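Side-chain contacts in probable ubiquitin-conjugating enzyme E2 7 (Caenorhabditis elegans, PDB 1PZV), which probably catalyses the covalent attachment of ubiquitin to other proteins, accepting it as a thioester from the E1 activating enzyme: residues K9-D14 against H113-I118; T46-G51 against S124-P129; D58-R61 against Q65-P68; E75-N80 against A140-E145. One frame throughout, in Å; residues are numbered along the deposited sequence.

Overall arrangement
From the N terminus, helix 5-17 carries the first half of contact 1, which closes the longest loop by reaching the start of helix 115-127. Contact 2 starts in the loop between strands 35-41 and 52-58 and ends at the far end of that helix, so it crosses contact 1. Within both of these spans lies contact 3, a short closure between strands 52-58 and 69-72; its Phe59 and Pro68 touch Val115 and Ile118 of contact 1. Contact 4 opens after contact 3 and closes on helix 137-144, crossing contacts 1 and 2. It meets contact 2 through Tyr48 and His78, on the same side of the chain's centre.

Contact 1: K9-D14 against H113-I118; sequences KKQLAD and HTVETI
The N-terminal helix of the UBC fold meets the capped start of the central helix 115-127 here, through Gln11 reaching to Thr114 and Val115. CG of Gln11 sits beside the backbone N and anti to the carbonyl carbon (chi1 -66°), and from there the chain runs out extended, carrying the amide across to the first turn of the other helix. The amide carbon CD of Gln11 comes to 4.0 Å from Thr114 CB, while the amide end as a whole lies against the methyls Thr114 CG2 and Val115 CG2. The two backbones stay well apart, with 7.0 Å between Gln11 CA and Val115 CA, so one long side chain spans the gap. An alanine here would stop at CB and would probably leave Thr114 and Val115 without this partner, opening a gap between the two helices. Val115 also touches Trp36 and Tyr63, and next to Gln11 on the N-terminal helix, Leu12 turns away from helix 115-127 and touches Trp36 and strand 23-27. Thr114 is the N-cap, and with Thr117 it forms a capping box that fixes the helix start Gln11 leans on. Thr117 N gives a weak bond to Thr114 OG1 at 3.3 Å; the return bond is nearly straight, Thr114 N to Thr117 OG1 at 3.2 Å and 174°.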
loop_
_atom_site.group_PDB
_atom_site.type_symbol
_atom_site.label_atom_id
_atom_site.label_comp_id
_atom_site.label_asym_id
_atom_site.label_seq_id
_atom_site.Cartn_x
_atom_site.Cartn_y
_atom_site.Cartn_z
ATOM N N LYS A 9 -14.499 -7.241 10.134
ATOM C CA LYS A 9 -15.409 -8.031 9.309
ATOM C C LYS A 9 -16.306 -7.079 8.522
ATOM O O LYS A 9 -16.600 -7.299 7.343
ATOM C CB LYS A 9 -16.260 -8.975 10.174
ATOM C CG LYS A 9 -15.472 -10.143 10.783
ATOM C CD LYS A 9 -16.324 -10.981 11.743
ATOM C CE LYS A 9 -15.490 -12.011 12.527
ATOM N NZ LYS A 9 -16.290 -12.740 13.578
ATOM N N LYS A 10 -16.725 -6.010 9.185
ATOM C CA LYS A 10 -17.583 -5.013 8.563
ATOM C C LYS A 10 -16.813 -4.277 7.473
ATOM O O LYS A 10 -17.300 -4.156 6.352
ATOM C CB LYS A 10 -18.099 -4.022 9.624
ATOM C CG LYS A 10 -18.834 -2.803 9.079
ATOM C CD LYS A 10 -20.092 -3.192 8.341
ATOM C CE LYS A 10 -20.579 -2.043 7.465
ATOM N NZ LYS A 10 -21.748 -2.425 6.609
ATOM N N GLN A 11 -15.614 -3.795 7.799
ATOM C CA GLN A 11 -14.801 -3.064 6.832
ATOM C C GLN A 11 -14.410 -3.912 5.616
ATOM O O GLN A 11 -14.505 -3.444 4.466
ATOM C CB GLN A 11 -13.550 -2.486 7.510
ATOM C CG GLN A 11 -13.877 -1.416 8.550
ATOM C CD GLN A 11 -12.656 -0.683 9.069
ATOM O OE1 GLN A 11 -12.763 0.223 9.888
ATOM N NE2 GLN A 11 -11.491 -1.070 8.590
ATOM N N LEU A 12 -13.983 -5.150 5.863
ATOM C CA LEU A 12 -13.606 -6.055 4.783
ATOM C C LEU A 12 -14.787 -6.267 3.841
ATOM O O LEU A 12 -14.630 -6.272 2.615
ATOM C CB LEU A 12 -13.166 -7.409 5.343
ATOM C CG LEU A 12 -12.913 -8.518 4.306
ATOM C CD1 LEU A 12 -11.864 -8.063 3.319
ATOM C CD2 LEU A 12 -12.476 -9.808 4.999
ATOM N N ALA A 13 -15.967 -6.440 4.431
ATOM C CA ALA A 13 -17.194 -6.660 3.678
ATOM C C ALA A 13 -17.559 -5.481 2.790
ATOM O O ALA A 13 -17.936 -5.674 1.642
ATOM C CB ALA A 13 -18.345 -6.979 4.633
ATOM N N ASP A 14 -17.458 -4.261 3.306
ATOM C CA ASP A 14 -17.794 -3.109 2.483
ATOM C C ASP A 14 -16.805 -3.084 1.337
ATOM O O ASP A 14 -17.168 -2.922 0.171
ATOM C CB ASP A 14 -17.692 -1.801 3.272
ATOM C CG ASP A 14 -18.635 -1.755 4.463
ATOM O OD1 ASP A 14 -19.791 -2.244 4.356
ATOM O OD2 ASP A 14 -18.216 -1.208 5.511
ATOM N N HIS A 113 -9.899 6.299 11.559
ATOM C CA HIS A 113 -9.495 5.907 10.205
ATOM C C HIS A 113 -9.912 4.473 9.859
ATOM O O HIS A 113 -10.087 3.628 10.743
ATOM C CB HIS A 113 -7.975 6.059 10.007
ATOM C CG HIS A 113 -7.512 7.480 9.877
ATOM N ND1 HIS A 113 -8.293 8.469 9.318
ATOM C CD2 HIS A 113 -6.329 8.066 10.187
ATOM C CE1 HIS A 113 -7.612 9.603 9.290
ATOM N NE2 HIS A 113 -6.417 9.385 9.812
ATOM N N THR A 114 -10.066 4.208 8.564
ATOM C CA THR A 114 -10.463 2.885 8.091
ATOM C C THR A 114 -9.510 2.348 7.019
ATOM O O THR A 114 -8.618 3.064 6.529
ATOM C CB THR A 114 -11.882 2.910 7.489
ATOM O OG1 THR A 114 -11.873 3.668 6.274
ATOM C CG2 THR A 114 -12.861 3.532 8.462
ATOM N N VAL A 115 -9.706 1.077 6.673
ATOM C CA VAL A 115 -8.889 0.432 5.662
ATOM C C VAL A 115 -8.998 1.309 4.427
ATOM O O VAL A 115 -8.027 1.502 3.687
ATOM C CB VAL A 115 -9.414 -0.988 5.354
ATOM C CG1 VAL A 115 -8.594 -1.624 4.251
ATOM C CG2 VAL A 115 -9.356 -1.843 6.612
ATOM N N GLU A 116 -10.197 1.848 4.235
ATOM C CA GLU A 116 -10.474 2.722 3.117
ATOM C C GLU A 116 -9.516 3.906 3.126
ATOM O O GLU A 116 -8.948 4.254 2.097
ATOM C CB GLU A 116 -11.915 3.224 3.184
ATOM C CG GLU A 116 -12.266 4.230 2.084
ATOM C CD GLU A 116 -13.680 4.777 2.200
ATOM O OE1 GLU A 116 -14.051 5.617 1.347
ATOM O OE2 GLU A 116 -14.418 4.373 3.136
ATOM N N THR A 117 -9.344 4.520 4.292
ATOM C CA THR A 117 -8.446 5.660 4.443
ATOM C C THR A 117 -7.023 5.268 4.024
ATOM O O THR A 117 -6.361 5.973 3.258
ATOM C CB THR A 117 -8.418 6.160 5.919
ATOM O OG1 THR A 117 -9.752 6.457 6.359
ATOM C CG2 THR A 117 -7.566 7.429 6.041
ATOM N N ILE A 118 -6.560 4.138 4.539
ATOM C CA ILE A 118 -5.243 3.625 4.213
ATOM C C ILE A 118 -5.139 3.444 2.707
ATOM O O ILE A 118 -4.245 4.010 2.069
ATOM C CB ILE A 118 -4.992 2.251 4.884
ATOM C CG1 ILE A 118 -4.915 2.428 6.394
ATOM C CG2 ILE A 118 -3.700 1.627 4.371
ATOM C CD1 ILE A 118 -4.913 1.132 7.155
#

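Contact 2: T46-G51 against S124-P129; sequences TLYEGG and SMLTDP
Tyr48 enters the contact with Leu126 by its ring. At CB the first torsion sets CG anti to the carbonyl carbon (chi1 -44°), which turns the ring toward the last turn of helix 115-127. CD1 lies 4.4 Å from Leu126 CB, and CE1 is 3.8 Å from Leu126 O, while Leu126 CD2 sits over one face of the ring. At the tip, Tyr48 OH is hydrogen-bonded to both Trp77 O and His78 ND1, so the buried hydroxyl is gripped twice and the ring is probably held from turning out of its place. Beside it, Thr46 meets Thr127 at about a right angle, with Thr46 CG2 3.8 Å from Thr127 OG1. The methyl does the touching because the Thr46 hydroxyl is turned back to its own loop, bonding Pro43 O and receiving a weak bond from Tyr48 N; Thr127 OG1 is likewise bonded to Ile123 O. The loop between strands 35-41 and 52-58 is thereby wedged between two helices: Tyr48 and Thr46 face the C-terminal end of 115-127, and Leu47 and Tyr48 touch helix 147-161.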
loop_
_atom_site.group_PDB
_atom_site.type_symbol
_atom_site.label_atom_id
_atom_site.label_comp_id
_atom_site.label_asym_id
_atom_site.label_seq_id
_atom_site.Cartn_x
_atom_site.Cartn_y
_atom_site.Cartn_z
ATOM N N THR A 46 0.175 7.331 -13.744
ATOM C CA THR A 46 1.261 7.203 -12.778
ATOM C C THR A 46 2.156 6.142 -13.406
ATOM O O THR A 46 1.699 5.383 -14.261
ATOM C CB THR A 46 0.777 6.705 -11.374
ATOM O OG1 THR A 46 0.559 5.293 -11.411
ATOM C CG2 THR A 46 -0.520 7.389 -10.965
ATOM N N LEU A 47 3.420 6.091 -13.002
ATOM C CA LEU A 47 4.342 5.108 -13.558
ATOM C C LEU A 47 3.856 3.697 -13.281
ATOM O O LEU A 47 4.234 2.730 -13.961
ATOM C CB LEU A 47 5.737 5.304 -12.976
ATOM C CG LEU A 47 6.353 6.644 -13.361
ATOM C CD1 LEU A 47 7.733 6.749 -12.733
ATOM C CD2 LEU A 47 6.422 6.763 -14.882
ATOM N N TYR A 48 3.016 3.580 -12.267
ATOM C CA TYR A 48 2.456 2.296 -11.918
ATOM C C TYR A 48 1.074 2.365 -12.553
ATOM O O TYR A 48 0.165 2.978 -11.995
ATOM C CB TYR A 48 2.383 2.180 -10.395
ATOM C CG TYR A 48 3.640 2.679 -9.708
ATOM C CD1 TYR A 48 3.910 4.048 -9.601
ATOM C CD2 TYR A 48 4.571 1.785 -9.176
ATOM C CE1 TYR A 48 5.072 4.505 -8.983
ATOM C CE2 TYR A 48 5.737 2.234 -8.556
ATOM C CZ TYR A 48 5.981 3.593 -8.463
ATOM O OH TYR A 48 7.147 4.034 -7.863
ATOM N N GLU A 49 0.926 1.782 -13.738
ATOM C CA GLU A 49 -0.354 1.818 -14.430
ATOM C C GLU A 49 -0.978 0.452 -14.626
ATOM O O GLU A 49 -2.136 0.225 -14.235
ATOM C CB GLU A 49 -0.214 2.486 -15.786
ATOM C CG GLU A 49 -0.636 3.935 -15.814
ATOM C CD GLU A 49 -1.479 4.258 -17.041
ATOM O OE1 GLU A 49 -1.397 5.400 -17.541
ATOM O OE2 GLU A 49 -2.232 3.370 -17.501
ATOM N N GLY A 50 -0.227 -0.459 -15.237
ATOM C CA GLY A 50 -0.756 -1.792 -15.463
ATOM C C GLY A 50 -0.264 -2.760 -14.411
ATOM O O GLY A 50 -0.271 -3.969 -14.610
ATOM N N GLY A 51 0.154 -2.225 -13.277
ATOM C CA GLY A 51 0.672 -3.080 -12.238
ATOM C C GLY A 51 -0.338 -3.804 -11.376
ATOM O O GLY A 51 -1.315 -3.223 -10.918
ATOM N N SER A 124 -2.327 7.869 -3.233
ATOM C CA SER A 124 -1.545 9.091 -3.144
ATOM C C SER A 124 -0.053 8.771 -3.176
ATOM O O SER A 124 0.701 9.379 -3.923
ATOM C CB SER A 124 -1.855 9.834 -1.845
ATOM O OG SER A 124 -3.120 10.457 -1.875
ATOM N N MET A 125 0.374 7.826 -2.349
ATOM C CA MET A 125 1.775 7.457 -2.320
ATOM C C MET A 125 2.317 7.107 -3.706
ATOM O O MET A 125 3.414 7.540 -4.080
ATOM C CB MET A 125 1.994 6.267 -1.399
ATOM C CG MET A 125 3.357 5.642 -1.588
ATOM S SD MET A 125 3.612 4.269 -0.506
ATOM C CE MET A 125 2.599 3.004 -1.335
ATOM N N LEU A 126 1.559 6.309 -4.455
ATOM C CA LEU A 126 1.984 5.913 -5.790
ATOM C C LEU A 126 1.914 7.094 -6.776
ATOM O O LEU A 126 2.761 7.239 -7.659
ATOM C CB LEU A 126 1.115 4.758 -6.284
ATOM C CG LEU A 126 1.116 3.481 -5.432
ATOM C CD1 LEU A 126 0.061 2.527 -5.964
ATOM C CD2 LEU A 126 2.491 2.821 -5.436
ATOM N N THR A 127 0.911 7.945 -6.610
ATOM C CA THR A 127 0.727 9.095 -7.487
ATOM C C THR A 127 1.659 10.261 -7.152
ATOM O O THR A 127 2.089 11.008 -8.040
ATOM C CB THR A 127 -0.720 9.623 -7.403
ATOM O OG1 THR A 127 -1.629 8.524 -7.499
ATOM C CG2 THR A 127 -0.995 10.619 -8.525
ATOM N N ASP A 128 1.967 10.412 -5.867
ATOM C CA ASP A 128 2.808 11.514 -5.409
ATOM C C ASP A 128 3.658 11.117 -4.203
ATOM O O ASP A 128 3.278 11.355 -3.058
ATOM C CB ASP A 128 1.911 12.689 -5.033
ATOM C CG ASP A 128 2.597 14.009 -5.201
ATOM O OD1 ASP A 128 3.665 14.219 -4.566
ATOM O OD2 ASP A 128 2.061 14.830 -5.979
ATOM N N PRO A 129 4.831 10.521 -4.450
ATOM C CA PRO A 129 5.697 10.102 -3.344
ATOM C C PRO A 129 6.146 11.249 -2.436
ATOM O O PRO A 129 6.342 12.382 -2.887
ATOM C CB PRO A 129 6.865 9.431 -4.065
ATOM C CG PRO A 129 6.958 10.219 -5.349
ATOM C CD PRO A 129 5.508 10.361 -5.752
#

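Contact 3: D58-R61 against Q65-P68; sequences DFPR and QKPP
Phe59 and Pro68 face each other with their CA atoms 4.4 Å apart, where the antiparallel strands 52-58 and 69-72 give way to the loop that joins them, just past the backbone pairing of Asp58 with Lys69. Their side chains lie side by side and point the same way. Pro68 CB stands over one face of the Phe59 ring in a CH-pi contact, 4.0 Å from the centroid and 26° off the normal, displaced toward the rim at CD2. Further out, the Pro60 ring crosses Lys66 obliquely, with Pro60 CB 3.6 Å from Lys66 CG. Only the base of Lys66 takes part: the chain bends at its second torsion (chi2 59°), and NZ goes off to a salt bridge with Asp94. Phe59 also meets Trp36, Tyr63 edge-to-face and Val115 of helix 115-127, so a serine in its place would probably strip Pro68 of its aromatic floor and open a gap between the sheet and that helix. Prolines on both arms probably stiffen the turn, which carries the Tyr-Pro-x-x-Pro-Pro signature of E2 enzymes; in relatives this loop belongs to the surface that binds E3 ligases.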
loop_
_atom_site.group_PDB
_atom_site.type_symbol
_atom_site.label_atom_id
_atom_site.label_comp_id
_atom_site.label_asym_id
_atom_site.label_seq_id
_atom_site.Cartn_x
_atom_site.Cartn_y
_atom_site.Cartn_z
ATOM N N ASP A 58 -1.414 -6.390 7.933
ATOM C CA ASP A 58 -1.412 -7.050 9.231
ATOM C C ASP A 58 -2.109 -6.128 10.215
ATOM O O ASP A 58 -1.644 -5.008 10.448
ATOM C CB ASP A 58 0.023 -7.303 9.687
ATOM C CG ASP A 58 0.683 -8.433 8.926
ATOM O OD1 ASP A 58 0.428 -9.606 9.266
ATOM O OD2 ASP A 58 1.443 -8.150 7.980
ATOM N N PHE A 59 -3.225 -6.582 10.780
ATOM C CA PHE A 59 -3.955 -5.759 11.740
ATOM C C PHE A 59 -3.742 -6.217 13.177
ATOM O O PHE A 59 -3.933 -7.396 13.502
ATOM C CB PHE A 59 -5.465 -5.785 11.469
ATOM C CG PHE A 59 -5.864 -5.229 10.138
ATOM C CD1 PHE A 59 -5.795 -6.016 8.989
ATOM C CD2 PHE A 59 -6.306 -3.913 10.030
ATOM C CE1 PHE A 59 -6.172 -5.500 7.752
ATOM C CE2 PHE A 59 -6.684 -3.389 8.797
ATOM C CZ PHE A 59 -6.614 -4.182 7.655
ATOM N N PRO A 60 -3.357 -5.286 14.065
ATOM C CA PRO A 60 -3.141 -5.631 15.472
ATOM C C PRO A 60 -4.462 -6.095 16.090
ATOM O O PRO A 60 -5.522 -5.978 15.473
ATOM C CB PRO A 60 -2.656 -4.320 16.074
ATOM C CG PRO A 60 -3.371 -3.303 15.261
ATOM C CD PRO A 60 -3.189 -3.838 13.857
ATOM N N ARG A 61 -4.390 -6.617 17.308
ATOM C CA ARG A 61 -5.577 -7.099 18.001
ATOM C C ARG A 61 -6.506 -5.943 18.394
ATOM O O ARG A 61 -7.711 -6.134 18.569
ATOM C CB ARG A 61 -5.160 -7.900 19.244
ATOM C CG ARG A 61 -4.161 -9.033 18.967
ATOM C CD ARG A 61 -4.654 -9.994 17.879
ATOM N NE ARG A 61 -3.755 -11.136 17.706
ATOM C CZ ARG A 61 -3.819 -12.010 16.702
ATOM N NH1 ARG A 61 -4.743 -11.879 15.761
ATOM N NH2 ARG A 61 -2.960 -13.021 16.645
ATOM N N GLN A 65 -7.348 1.685 17.356
ATOM C CA GLN A 65 -6.286 2.554 17.864
ATOM C C GLN A 65 -4.912 1.949 17.764
ATOM O O GLN A 65 -4.212 1.817 18.760
ATOM C CB GLN A 65 -6.541 2.949 19.323
ATOM C CG GLN A 65 -6.912 1.799 20.237
ATOM C CD GLN A 65 -8.378 1.845 20.626
ATOM O OE1 GLN A 65 -8.897 0.924 21.276
ATOM N NE2 GLN A 65 -9.060 2.930 20.235
ATOM N N LYS A 66 -4.529 1.592 16.549
ATOM C CA LYS A 66 -3.224 1.005 16.288
ATOM C C LYS A 66 -3.226 0.633 14.815
ATOM O O LYS A 66 -3.957 -0.259 14.387
ATOM C CB LYS A 66 -3.003 -0.228 17.173
ATOM C CG LYS A 66 -1.709 -0.987 16.904
ATOM C CD LYS A 66 -0.461 -0.129 17.078
ATOM C CE LYS A 66 0.786 -0.920 16.665
ATOM N NZ LYS A 66 2.045 -0.138 16.802
ATOM N N PRO A 67 -2.415 1.337 14.015
ATOM C CA PRO A 67 -2.296 1.118 12.572
ATOM C C PRO A 67 -1.862 -0.292 12.200
ATOM O O PRO A 67 -1.172 -0.979 12.961
ATOM C CB PRO A 67 -1.239 2.137 12.135
ATOM C CG PRO A 67 -1.198 3.125 13.227
ATOM C CD PRO A 67 -1.437 2.332 14.473
ATOM N N PRO A 68 -2.294 -0.753 11.027
ATOM C CA PRO A 68 -1.905 -2.087 10.589
ATOM C C PRO A 68 -0.584 -1.901 9.852
ATOM O O PRO A 68 -0.229 -0.780 9.491
ATOM C CB PRO A 68 -3.040 -2.476 9.654
ATOM C CG PRO A 68 -3.404 -1.155 9.032
ATOM C CD PRO A 68 -3.422 -0.242 10.228
#

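Contact 4: E75-N80 against A140-E145; sequences EIWHPN and AKMQRE
A sulfur beside an indole nitrogen sets this contact apart: Met142 SD lies 3.7 Å from Trp77 NE1. This is a Met-aromatic contact of oblique kind, the sulfur being 4.7 Å from the centroid of the five-membered ring and 63° off its normal. The two side chains cross at about a right angle. Met142 leaves helix 137-144 with CG anti to the backbone N (chi1 -164°), and a bend at its last torsion (chi3 -62°) brings CE to 4.2 Å from Trp77 CZ2, so that sulfur and methyl follow the indole from its pyrrole to its benzene part. Phe150 of helix 147-161 meets both the tryptophan ring and Met142, completing an aromatic and thioether cluster between the loop and the two helices. Two residues along each segment, the backbones close to 4.6 Å between Pro79 CA and Ala140 CA. Here the contact is apolar, with Pro79 CB 4.3 Å from Ala140 CB, and the extended Gln143 side chain crosses the proline at about a right angle, its amide end against Pro79 CG. Asn80, next along, is held through its side-chain ND2 by Asn130 O and pairs through its backbone with Cys88, the predicted thioester cysteine. His78, Pro79 and Asn80 form the His-Pro-Asn signature of E2 enzymes, whose asparagine in relatives is thought to stabilise the oxyanion during ubiquitin transfer.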
loop_
_atom_site.group_PDB
_atom_site.type_symbol
_atom_site.label_atom_id
_atom_site.label_comp_id
_atom_site.label_asym_id
_atom_site.label_seq_id
_atom_site.Cartn_x
_atom_site.Cartn_y
_atom_site.Cartn_z
ATOM N N GLU A 75 7.493 -7.336 -6.445
ATOM C CA GLU A 75 8.502 -6.323 -6.713
ATOM C C GLU A 75 7.878 -4.974 -7.035
ATOM O O GLU A 75 6.968 -4.886 -7.857
ATOM C CB GLU A 75 9.329 -6.781 -7.918
ATOM C CG GLU A 75 10.714 -7.300 -7.613
ATOM C CD GLU A 75 11.689 -6.169 -7.406
ATOM O OE1 GLU A 75 11.679 -5.584 -6.309
ATOM O OE2 GLU A 75 12.460 -5.865 -8.339
ATOM N N ILE A 76 8.371 -3.924 -6.393
ATOM C CA ILE A 76 7.890 -2.578 -6.677
ATOM C C ILE A 76 9.040 -1.620 -6.392
ATOM O O ILE A 76 9.784 -1.815 -5.429
ATOM C CB ILE A 76 6.662 -2.206 -5.819
ATOM C CG1 ILE A 76 6.090 -0.874 -6.305
ATOM C CG2 ILE A 76 7.045 -2.143 -4.343
ATOM C CD1 ILE A 76 4.681 -0.618 -5.835
ATOM N N TRP A 77 9.202 -0.605 -7.237
ATOM C CA TRP A 77 10.285 0.360 -7.056
ATOM C C TRP A 77 9.712 1.713 -6.681
ATOM O O TRP A 77 9.287 2.488 -7.539
ATOM C CB TRP A 77 11.128 0.479 -8.336
ATOM C CG TRP A 77 12.438 1.203 -8.127
ATOM C CD1 TRP A 77 12.803 2.406 -8.664
ATOM C CD2 TRP A 77 13.523 0.802 -7.275
ATOM N NE1 TRP A 77 14.036 2.788 -8.190
ATOM C CE2 TRP A 77 14.500 1.826 -7.332
ATOM C CE3 TRP A 77 13.758 -0.314 -6.455
ATOM C CZ2 TRP A 77 15.700 1.760 -6.610
ATOM C CZ3 TRP A 77 14.956 -0.379 -5.735
ATOM C CH2 TRP A 77 15.905 0.659 -5.814
ATOM N N HIS A 78 9.704 1.991 -5.382
ATOM C CA HIS A 78 9.153 3.249 -4.885
ATOM C C HIS A 78 9.920 3.841 -3.693
ATOM O O HIS A 78 10.390 3.121 -2.798
ATOM C CB HIS A 78 7.679 3.055 -4.490
ATOM C CG HIS A 78 6.934 4.336 -4.303
ATOM N ND1 HIS A 78 6.386 5.040 -5.358
ATOM C CD2 HIS A 78 6.656 5.058 -3.193
ATOM C CE1 HIS A 78 5.801 6.131 -4.904
ATOM N NE2 HIS A 78 5.950 6.167 -3.589
ATOM N N PRO A 79 10.057 5.171 -3.678
ATOM C CA PRO A 79 10.750 5.905 -2.618
ATOM C C PRO A 79 10.219 5.578 -1.220
ATOM O O PRO A 79 10.989 5.532 -0.254
ATOM C CB PRO A 79 10.494 7.362 -2.991
ATOM C CG PRO A 79 10.506 7.310 -4.496
ATOM C CD PRO A 79 9.702 6.065 -4.797
ATOM N N ASN A 80 8.909 5.346 -1.113
ATOM C CA ASN A 80 8.296 5.064 0.180
ATOM C C ASN A 80 8.000 3.614 0.498
ATOM O O ASN A 80 7.258 3.305 1.425
ATOM C CB ASN A 80 7.044 5.906 0.333
ATOM C CG ASN A 80 7.344 7.384 0.227
ATOM O OD1 ASN A 80 6.901 8.050 -0.716
ATOM N ND2 ASN A 80 8.122 7.911 1.187
ATOM N N ALA A 140 14.480 7.127 -3.933
ATOM C CA ALA A 140 14.295 8.558 -3.733
ATOM C C ALA A 140 15.312 9.329 -4.574
ATOM O O ALA A 140 14.965 10.275 -5.285
ATOM C CB ALA A 140 14.462 8.901 -2.260
ATOM N N LYS A 141 16.569 8.906 -4.489
ATOM C CA LYS A 141 17.648 9.540 -5.233
ATOM C C LYS A 141 17.419 9.390 -6.732
ATOM O O LYS A 141 17.560 10.347 -7.502
ATOM C CB LYS A 141 18.994 8.908 -4.850
ATOM C CG LYS A 141 20.195 9.562 -5.519
ATOM C CD LYS A 141 21.510 9.176 -4.856
ATOM C CE LYS A 141 22.669 10.001 -5.424
ATOM N NZ LYS A 141 23.973 9.694 -4.772
ATOM N N MET A 142 17.044 8.188 -7.140
ATOM C CA MET A 142 16.829 7.927 -8.545
ATOM C C MET A 142 15.777 8.791 -9.221
ATOM O O MET A 142 16.072 9.468 -10.198
ATOM C CB MET A 142 16.491 6.461 -8.766
ATOM C CG MET A 142 16.638 6.066 -10.213
ATOM S SD MET A 142 16.548 4.304 -10.427
ATOM C CE MET A 142 17.978 3.773 -9.460
ATOM N N GLN A 143 14.552 8.782 -8.715
ATOM C CA GLN A 143 13.506 9.568 -9.352
ATOM C C GLN A 143 13.824 11.058 -9.451
ATOM O O GLN A 143 13.402 11.729 -10.395
ATOM C CB GLN A 143 12.191 9.389 -8.611
ATOM C CG GLN A 143 11.007 9.887 -9.405
ATOM C CD GLN A 143 9.774 10.004 -8.560
ATOM O OE1 GLN A 143 9.499 9.137 -7.725
ATOM N NE2 GLN A 143 9.008 11.074 -8.771
ATOM N N ARG A 144 14.571 11.568 -8.474
ATOM C CA ARG A 144 14.944 12.983 -8.418
ATOM C C ARG A 144 15.945 13.434 -9.490
ATOM O O ARG A 144 15.729 14.442 -10.164
ATOM C CB ARG A 144 15.491 13.308 -7.022
ATOM C CG ARG A 144 14.439 13.259 -5.913
ATOM C CD ARG A 144 13.929 14.653 -5.567
ATOM N NE ARG A 144 14.918 15.407 -4.799
ATOM C CZ ARG A 144 14.808 16.694 -4.474
ATOM N NH1 ARG A 144 13.744 17.387 -4.854
ATOM N NH2 ARG A 144 15.761 17.285 -3.759
ATOM N N GLU A 145 17.040 12.698 -9.647
ATOM C CA GLU A 145 18.046 13.055 -10.643
ATOM C C GLU A 145 18.011 12.158 -11.883
ATOM O O GLU A 145 17.748 12.632 -12.993
ATOM C CB GLU A 145 19.439 13.029 -10.006
ATOM C CG GLU A 145 19.766 11.738 -9.279
ATOM C CD GLU A 145 20.886 11.906 -8.265
ATOM O OE1 GLU A 145 20.698 12.682 -7.296
ATOM O OE2 GLU A 145 21.950 11.264 -8.438
#